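Local coordinates for defective in germ line development protein 3, isoform a (Caenorhabditis elegans, PDB 3N89) that is a Bicaudal-C ortholog that acts in germline development, probably in RNA binding, its four KH domains forming one globular platform, at residues M34-Q39 with L99-C104. Sequence-based numbering, arbitrary orientation.
Sequences MEFESQ and LMRRNC
The guanidinium of Arg-101 lies across the ring of Phe-36, with NH2 3.3 Å above the ring plane and over its centre. The two planes are tilted 32° apart, and CZ of Arg-101 sits over the ring face, 4.2 Å from the Phe-36 centroid, a cation-pi contact. The same NH2 donates to Glu-35 O (3.2 Å), which lies in the guanidinium plane while the donor stands tilted 28° from the plane of the carbonyl. A face of the guanidinium also meets CE of Met-34, whose chain bends at its last torsion (chi3 67°) and turns the methyl back toward Arg-101. On the opposite face of Phe-36, towards the rim, packs CE of Met-100, and CB of Met-100 meets Phe-36 CZ at 3.7 Å. Cys-104 SG reaches the ring edge, 4.2 Å from CD1 of Phe-36. The contact joins the end of strand 29-35 to the C-terminal part of helix 90-102, packing helix against sheet within the first KH domain of the chain; Met-44 of helix 41-45 and Val-84 of strand 83-87 add to the apolar surroundings of Phe-36 and Met-100. Arg-101 NH1 forms a salt bridge with Glu-322, in the loop that follows strand 311-321. A leucine in place of Arg-101 would probably leave Glu-322 without its counter-charge and Glu-35 O without this donor. Phe-36, Met-34, Met-100 and Cys-104 are buried, whereas Arg-101 is partly exposed, and after Phe-36 the chain leaves the contact, Ser-38 and Gln-39 not touching 99-104.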
ATOM      1  N   MET A  34      -0.173   2.607  -6.095  1.00 20.06           N
ATOM      2  CA  MET A  34       0.009   1.944  -4.816  1.00 21.84           C
ATOM      3  C   MET A  34      -1.041   0.860  -4.663  1.00 22.20           C
ATOM      4  O   MET A  34      -2.035   0.840  -5.383  1.00 21.19           O
ATOM      5  CB  MET A  34      -0.108   2.951  -3.668  1.00 24.55           C
ATOM      6  CG  MET A  34       1.023   3.967  -3.595  1.00 25.72           C
ATOM      7  SD  MET A  34       0.608   5.335  -2.475  1.00 30.00           S
ATOM      8  CE  MET A  34       0.591   4.462  -0.884  1.00 29.70           C
ATOM      9  N   GLU A  35      -0.803  -0.052  -3.725  1.00 24.29           N
ATOM     10  CA  GLU A  35      -1.730  -1.138  -3.465  1.00 24.90           C
ATOM     11  C   GLU A  35      -2.519  -0.859  -2.189  1.00 24.94           C
ATOM     12  O   GLU A  35      -1.940  -0.534  -1.148  1.00 25.46           O
ATOM     13  CB  GLU A  35      -0.964  -2.455  -3.343  1.00 24.99           C
ATOM     14  CG  GLU A  35      -0.920  -3.278  -4.629  1.00 27.43           C
ATOM     15  CD  GLU A  35      -0.242  -2.565  -5.788  1.00 29.67           C
ATOM     16  OE1 GLU A  35      -0.259  -3.117  -6.909  1.00 31.57           O
ATOM     17  OE2 GLU A  35       0.313  -1.462  -5.591  1.00 31.03           O
ATOM     18  N   PHE A  36      -3.840  -0.976  -2.289  1.00 23.48           N
ATOM     19  CA  PHE A  36      -4.749  -0.746  -1.166  1.00 24.52           C
ATOM     20  C   PHE A  36      -5.728  -1.929  -1.086  1.00 24.73           C
ATOM     21  O   PHE A  36      -6.247  -2.383  -2.106  1.00 26.65           O
ATOM     22  CB  PHE A  36      -5.533   0.563  -1.376  1.00 23.82           C
ATOM     23  CG  PHE A  36      -4.778   1.811  -0.977  1.00 21.25           C
ATOM     24  CD1 PHE A  36      -5.056   2.449   0.233  1.00 18.36           C
ATOM     25  CD2 PHE A  36      -3.797   2.354  -1.806  1.00 21.69           C
ATOM     26  CE1 PHE A  36      -4.373   3.606   0.616  1.00 17.19           C
ATOM     27  CE2 PHE A  36      -3.103   3.517  -1.430  1.00 21.57           C
ATOM     28  CZ  PHE A  36      -3.396   4.140  -0.217  1.00 20.44           C
ATOM     29  N   GLU A  37      -5.992  -2.410   0.124  1.00 23.37           N
ATOM     30  CA  GLU A  37      -6.886  -3.544   0.340  1.00 22.97           C
ATOM     31  C   GLU A  37      -8.355  -3.249   0.028  1.00 23.72           C
ATOM     32  O   GLU A  37      -9.006  -2.475   0.733  1.00 22.78           O
ATOM     33  CB  GLU A  37      -6.739  -4.022   1.781  1.00 22.48           C
ATOM     34  CG  GLU A  37      -5.289  -4.156   2.187  1.00 23.06           C
ATOM     35  CD  GLU A  37      -5.120  -4.772   3.546  1.00 23.56           C
ATOM     36  OE1 GLU A  37      -5.455  -5.967   3.706  1.00 23.84           O
ATOM     37  OE2 GLU A  37      -4.654  -4.055   4.458  1.00 26.77           O
ATOM     38  N   SER A  38      -8.867  -3.900  -1.017  1.00 22.04           N
ATOM     39  CA  SER A  38     -10.244  -3.719  -1.484  1.00 21.89           C
ATOM     40  C   SER A  38     -11.346  -3.785  -0.431  1.00 21.64           C
ATOM     41  O   SER A  38     -12.400  -3.181  -0.603  1.00 23.46           O
ATOM     42  CB  SER A  38     -10.559  -4.738  -2.587  1.00 22.32           C
ATOM     43  OG  SER A  38     -10.530  -6.065  -2.087  1.00 21.40           O
ATOM     44  N   GLN A  39     -11.108  -4.529   0.643  1.00 21.38           N
ATOM     45  CA  GLN A  39     -12.086  -4.682   1.714  1.00 21.04           C
ATOM     46  C   GLN A  39     -12.367  -3.350   2.419  1.00 22.10           C
ATOM     47  O   GLN A  39     -13.297  -3.241   3.220  1.00 21.50           O
ATOM     48  CB  GLN A  39     -11.578  -5.713   2.728  1.00 21.22           C
ATOM     49  CG  GLN A  39     -10.215  -5.371   3.315  1.00 23.55           C
ATOM     50  CD  GLN A  39      -9.701  -6.431   4.273  1.00 24.59           C
ATOM     51  OE1 GLN A  39     -10.320  -6.711   5.305  1.00 24.96           O
ATOM     52  NE2 GLN A  39      -8.560  -7.028   3.935  1.00 24.23           N
ATOM     53  N   LEU A  99      -1.694  11.229   2.918  1.00 20.85           N
ATOM     54  CA  LEU A  99      -3.068  11.365   3.394  1.00 19.31           C
ATOM     55  C   LEU A  99      -3.946  10.139   3.124  1.00 19.50           C
ATOM     56  O   LEU A  99      -4.959   9.938   3.801  1.00 19.72           O
ATOM     57  CB  LEU A  99      -3.713  12.608   2.771  1.00 18.36           C
ATOM     58  CG  LEU A  99      -3.144  13.996   3.104  1.00 14.58           C
ATOM     59  CD1 LEU A  99      -3.926  15.048   2.324  1.00 15.15           C
ATOM     60  CD2 LEU A  99      -3.233  14.268   4.595  1.00 14.81           C
ATOM     61  N   MET A 100      -3.577   9.327   2.135  1.00 18.80           N
ATOM     62  CA  MET A 100      -4.368   8.139   1.819  1.00 20.64           C
ATOM     63  C   MET A 100      -3.992   6.977   2.748  1.00 21.62           C
ATOM     64  O   MET A 100      -4.788   6.067   2.967  1.00 20.10           O
ATOM     65  CB  MET A 100      -4.178   7.725   0.347  1.00 21.36           C
ATOM     66  CG  MET A 100      -4.956   8.552  -0.692  1.00 22.37           C
ATOM     67  SD  MET A 100      -6.696   8.011  -0.956  1.00 27.48           S
ATOM     68  CE  MET A 100      -6.445   6.450  -1.818  1.00 24.11           C
ATOM     69  N   ARG A 101      -2.781   7.010   3.298  1.00 22.42           N
ATOM     70  CA  ARG A 101      -2.351   5.956   4.211  1.00 24.18           C
ATOM     71  C   ARG A 101      -2.859   6.241   5.620  1.00 25.59           C
ATOM     72  O   ARG A 101      -3.378   5.349   6.297  1.00 26.09           O
ATOM     73  CB  ARG A 101      -0.824   5.849   4.259  1.00 23.09           C
ATOM     74  CG  ARG A 101      -0.184   5.199   3.050  1.00 23.32           C
ATOM     75  CD  ARG A 101      -0.784   3.841   2.729  1.00 23.21           C
ATOM     76  NE  ARG A 101       0.079   3.106   1.810  1.00 26.86           N
ATOM     77  CZ  ARG A 101      -0.308   2.075   1.062  1.00 26.76           C
ATOM     78  NH1 ARG A 101       0.566   1.474   0.265  1.00 26.46           N
ATOM     79  NH2 ARG A 101      -1.567   1.652   1.093  1.00 25.98           N
ATOM     80  N   ARG A 102      -2.692   7.488   6.057  1.00 25.57           N
ATOM     81  CA  ARG A 102      -3.115   7.905   7.386  1.00 26.35           C
ATOM     82  C   ARG A 102      -4.612   7.773   7.563  1.00 26.88           C
ATOM     83  O   ARG A 102      -5.083   7.361   8.628  1.00 26.10           O
ATOM     84  CB  ARG A 102      -2.737   9.365   7.650  1.00 27.72           C
ATOM     85  CG  ARG A 102      -1.260   9.683   7.571  1.00 28.36           C
ATOM     86  CD  ARG A 102      -0.968  10.988   8.279  1.00 29.96           C
ATOM     87  NE  ARG A 102      -0.884  10.806   9.727  1.00 35.11           N
ATOM     88  CZ  ARG A 102      -1.621  11.468  10.613  1.00 35.47           C
ATOM     89  NH1 ARG A 102      -1.467  11.234  11.908  1.00 36.49           N
ATOM     90  NH2 ARG A 102      -2.516  12.357  10.209  1.00 34.28           N
ATOM     91  N   ASN A 103      -5.358   8.128   6.520  1.00 27.40           N
ATOM     92  CA  ASN A 103      -6.812   8.074   6.577  1.00 26.19           C
ATOM     93  C   ASN A 103      -7.412   6.717   6.263  1.00 25.48           C
ATOM     94  O   ASN A 103      -8.591   6.490   6.519  1.00 24.72           O
ATOM     95  CB  ASN A 103      -7.412   9.107   5.630  1.00 25.81           C
ATOM     96  CG  ASN A 103      -7.032  10.516   5.996  1.00 26.24           C
ATOM     97  OD1 ASN A 103      -6.454  10.764   7.052  1.00 25.29           O
ATOM     98  ND2 ASN A 103      -7.362  11.459   5.123  1.00 29.37           N
ATOM     99  N   CYS A 104      -6.621   5.813   5.707  1.00 25.48           N
ATOM    100  CA  CYS A 104      -7.157   4.504   5.372  1.00 25.30           C
ATOM    101  C   CYS A 104      -7.498   3.685   6.616  1.00 25.81           C
ATOM    102  O   CYS A 104      -6.771   3.715   7.613  1.00 24.39           O
ATOM    103  CB  CYS A 104      -6.171   3.727   4.501  1.00 24.25           C
ATOM    104  SG  CYS A 104      -6.753   2.076   4.080  1.00 23.74           S
TER